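Local coordinates for protein DNA polymerase (Bacillus phage phi29, PDB 2PY5) that copies the viral genome by protein-primed, strand-displacing DNA synthesis of high processivity and proofreads it with a 3'-5' exonuclease, at residues F[407-415]-F[558-566]. The protein carries 2 engineered substitutions. Residues are numbered along the deposited sequence; the frame is centred on the assembly and turned at random.
Sequences KENGALGFR and PVQVPGGVV. With EDO (1,2-ethanediol), chain O; nucleotides of chain B.
Asn409 O meets Pro562 CG at 3.3 Å, where the type I turn from Lys407 to Gly410, in TPR2, approaches the type II turn from Val561 to Gly564 of the C-terminal hairpin. The Asn409 side chain reaches just past its turn, where Ala411 N donates to OD1 (2.9 Å) from 51° out of the amide plane, an Asx turn. Gly410 O receives the CA-H of Pro562, 3.4 Å from CA, and also a hydrogen bond from Arg76. The Ala411 methyl sits against the Val561-Pro562 peptide, CB 3.5 Å from Val561 C. A water joins the two segments, accepting from Leu412 N and hydrogen-bonded to Val561 O, one of more acceptors than its protons can serve. Leu412 O lies 3.6 Å from Gln560 CB, while the leucine side chain also packs on Ile71 and Asn72 of helix 63-76. One face of the Phe414 ring is covered by the thymine of DT5 of chain B, offset toward the rim; a bend at chi2 (-73°) brings the Gln560 amide to the ring's edge, the planes 62° apart. Methyl, CH and water contacts thus join TPR2 to the C-terminal DNA-binding region, and Phe414, Gln560 and phosphate-bound Lys407 probably help wall the single strand near the exonuclease domain.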
loop_
_atom_site.group_PDB
_atom_site.type_symbol
_atom_site.label_atom_id
_atom_site.label_comp_id
_atom_site.label_asym_id
_atom_site.label_seq_id
_atom_site.Cartn_x
_atom_site.Cartn_y
_atom_site.Cartn_z
ATOM N N LYS F 407 24.523 15.829 6.937
ATOM C CA LYS F 407 24.373 17.135 7.577
ATOM C C LYS F 407 25.594 17.429 8.467
ATOM O O LYS F 407 26.417 16.544 8.722
ATOM C CB LYS F 407 23.070 17.166 8.395
ATOM C CG LYS F 407 21.819 16.917 7.574
ATOM C CD LYS F 407 20.511 17.114 8.356
ATOM C CE LYS F 407 20.321 16.085 9.462
ATOM N NZ LYS F 407 18.986 16.237 10.129
ATOM N N GLU F 408 25.719 18.678 8.922
ATOM C CA GLU F 408 26.841 19.082 9.788
ATOM C C GLU F 408 27.003 18.182 11.015
ATOM O O GLU F 408 28.134 17.880 11.429
ATOM C CB GLU F 408 26.679 20.534 10.244
ATOM N N ASN F 409 25.873 17.742 11.577
ATOM C CA ASN F 409 25.872 16.886 12.766
ATOM C C ASN F 409 26.216 15.418 12.481
ATOM O O ASN F 409 26.358 14.628 13.416
ATOM C CB ASN F 409 24.521 16.972 13.493
ATOM C CG ASN F 409 23.369 16.410 12.677
ATOM O OD1 ASN F 409 23.544 15.989 11.532
ATOM N ND2 ASN F 409 22.174 16.416 13.260
ATOM N N GLY F 410 26.332 15.055 11.203
ATOM C CA GLY F 410 26.706 13.698 10.822
ATOM C C GLY F 410 25.514 12.780 10.581
ATOM O O GLY F 410 25.691 11.578 10.348
ATOM N N ALA F 411 24.296 13.322 10.665
ATOM C CA ALA F 411 23.084 12.560 10.321
ATOM C C ALA F 411 22.710 12.807 8.865
ATOM O O ALA F 411 23.080 13.836 8.286
ATOM C CB ALA F 411 21.917 12.951 11.222
ATOM N N LEU F 412 21.983 11.861 8.265
ATOM C CA LEU F 412 21.522 12.023 6.904
ATOM C C LEU F 412 20.430 13.080 6.787
ATOM O O LEU F 412 19.483 13.108 7.589
ATOM C CB LEU F 412 20.981 10.699 6.368
ATOM C CG LEU F 412 22.031 9.649 6.033
ATOM C CD1 LEU F 412 21.361 8.397 5.532
ATOM C CD2 LEU F 412 23.034 10.194 4.991
ATOM N N GLY F 413 20.557 13.913 5.760
ATOM C CA GLY F 413 19.502 14.796 5.311
ATOM C C GLY F 413 19.210 14.455 3.862
ATOM O O GLY F 413 19.926 13.644 3.249
ATOM N N PHE F 414 18.149 15.046 3.325
ATOM C CA PHE F 414 17.701 14.766 1.966
ATOM C C PHE F 414 17.312 16.052 1.270
ATOM O O PHE F 414 16.642 16.916 1.863
ATOM C CB PHE F 414 16.537 13.786 2.005
ATOM C CG PHE F 414 16.884 12.513 2.709
ATOM C CD1 PHE F 414 16.776 12.412 4.087
ATOM C CD2 PHE F 414 17.378 11.439 2.004
ATOM C CE1 PHE F 414 17.137 11.258 4.748
ATOM C CE2 PHE F 414 17.745 10.271 2.663
ATOM C CZ PHE F 414 17.623 10.182 4.025
ATOM N N ARG F 415 17.784 16.211 0.037
ATOM C CA ARG F 415 17.454 17.378 -0.768
ATOM C C ARG F 415 16.696 16.908 -1.992
ATOM O O ARG F 415 16.946 15.827 -2.494
ATOM C CB ARG F 415 18.717 18.149 -1.185
ATOM C CG ARG F 415 19.718 17.394 -2.049
ATOM C CD ARG F 415 20.880 18.276 -2.407
ATOM N NE ARG F 415 21.959 17.558 -3.073
ATOM C CZ ARG F 415 22.005 17.285 -4.376
ATOM N NH1 ARG F 415 21.027 17.649 -5.185
ATOM N NH2 ARG F 415 23.048 16.633 -4.867
ATOM N N PRO F 558 10.861 6.983 13.306
ATOM C CA PRO F 558 12.248 7.011 12.855
ATOM C C PRO F 558 12.874 8.410 12.876
ATOM O O PRO F 558 12.305 9.364 12.337
ATOM C CB PRO F 558 12.155 6.474 11.435
ATOM C CG PRO F 558 10.803 6.878 10.992
ATOM C CD PRO F 558 9.925 6.832 12.182
ATOM N N VAL F 559 14.044 8.514 13.500
ATOM C CA VAL F 559 14.793 9.751 13.559
ATOM C C VAL F 559 16.171 9.490 12.948
ATOM O O VAL F 559 16.846 8.533 13.336
ATOM C CB VAL F 559 14.960 10.223 15.029
ATOM C CG1 VAL F 559 15.773 11.511 15.101
ATOM C CG2 VAL F 559 13.587 10.380 15.682
ATOM N N GLN F 560 16.596 10.333 12.002
ATOM C CA GLN F 560 17.966 10.268 11.496
ATOM C C GLN F 560 18.914 10.872 12.527
ATOM O O GLN F 560 18.748 12.028 12.953
ATOM C CB GLN F 560 18.165 11.021 10.181
ATOM C CG GLN F 560 17.267 10.575 9.016
ATOM C CD GLN F 560 17.630 9.226 8.378
ATOM O OE1 GLN F 560 16.830 8.665 7.612
ATOM N NE2 GLN F 560 18.780 8.705 8.681
ATOM N N VAL F 561 19.902 10.075 12.905
ATOM C CA VAL F 561 20.968 10.460 13.809
ATOM C C VAL F 561 22.327 10.074 13.183
ATOM O O VAL F 561 22.364 9.375 12.164
ATOM C CB VAL F 561 20.782 9.748 15.178
ATOM C CG1 VAL F 561 19.443 10.118 15.791
ATOM C CG2 VAL F 561 20.880 8.214 14.996
ATOM N N PRO F 562 23.451 10.529 13.765
ATOM C CA PRO F 562 24.735 10.072 13.251
ATOM C C PRO F 562 24.807 8.530 13.267
ATOM O O PRO F 562 24.566 7.902 14.299
ATOM C CB PRO F 562 25.752 10.727 14.203
ATOM C CG PRO F 562 25.023 11.909 14.726
ATOM C CD PRO F 562 23.616 11.488 14.871
ATOM N N GLY F 563 25.074 7.950 12.113
ATOM C CA GLY F 563 25.184 6.504 11.975
ATOM C C GLY F 563 24.004 5.805 11.347
ATOM O O GLY F 563 24.158 4.770 10.718
ATOM N N GLY F 564 22.802 6.345 11.508
ATOM C CA GLY F 564 21.641 5.718 10.944
ATOM C C GLY F 564 20.339 6.256 11.478
ATOM O O GLY F 564 20.211 7.448 11.737
ATOM N N VAL F 565 19.398 5.358 11.700
ATOM C CA VAL F 565 18.056 5.697 12.163
ATOM C C VAL F 565 17.822 5.020 13.510
ATOM O O VAL F 565 18.078 3.826 13.646
ATOM C CB VAL F 565 16.943 5.245 11.175
ATOM C CG1 VAL F 565 15.548 5.281 11.839
ATOM C CG2 VAL F 565 16.955 6.117 9.933
ATOM N N VAL F 566 17.321 5.788 14.477
ATOM C CA VAL F 566 16.776 5.229 15.714
ATOM C C VAL F 566 15.263 5.350 15.685
ATOM O O VAL F 566 14.725 6.395 15.325
ATOM C CB VAL F 566 17.325 5.955 16.955
ATOM C CG1 VAL F 566 16.597 5.502 18.225
ATOM C CG2 VAL F 566 18.801 5.713 17.063
HETATM C C1 EDO O . 24.287 19.022 -0.064
HETATM O O1 EDO O . 24.242 18.198 -1.234
HETATM C C2 EDO O . 23.332 20.211 -0.206
HETATM O O2 EDO O . 22.349 20.257 0.842
ATOM P P DT B 5 10.681 15.534 3.365
ATOM O OP1 DT B 5 9.572 16.506 3.550
ATOM O OP2 DT B 5 11.626 15.683 2.234
ATOM O "O5'" DT B 5 11.588 15.534 4.685
ATOM C "C5'" DT B 5 10.992 15.475 5.969
ATOM C "C4'" DT B 5 11.979 14.929 6.983
ATOM O "O4'" DT B 5 12.209 13.517 6.753
ATOM C "C3'" DT B 5 13.364 15.558 6.961
ATOM O "O3'" DT B 5 13.855 15.625 8.291
ATOM C "C2'" DT B 5 14.192 14.605 6.102
ATOM C "C1'" DT B 5 13.590 13.275 6.520
ATOM N N1 DT B 5 13.614 12.194 5.494
ATOM C C2 DT B 5 14.072 10.939 5.841
ATOM O O2 DT B 5 14.485 10.602 6.959
ATOM N N3 DT B 5 14.003 10.041 4.800
ATOM C C4 DT B 5 13.558 10.264 3.509
ATOM O O4 DT B 5 13.539 9.357 2.681
ATOM C C5 DT B 5 13.086 11.590 3.225
ATOM C C7 DT B 5 12.577 11.954 1.870
ATOM C C6 DT B 5 13.134 12.489 4.223
HETATM O O HOH W 1 21.349 9.337 9.661
#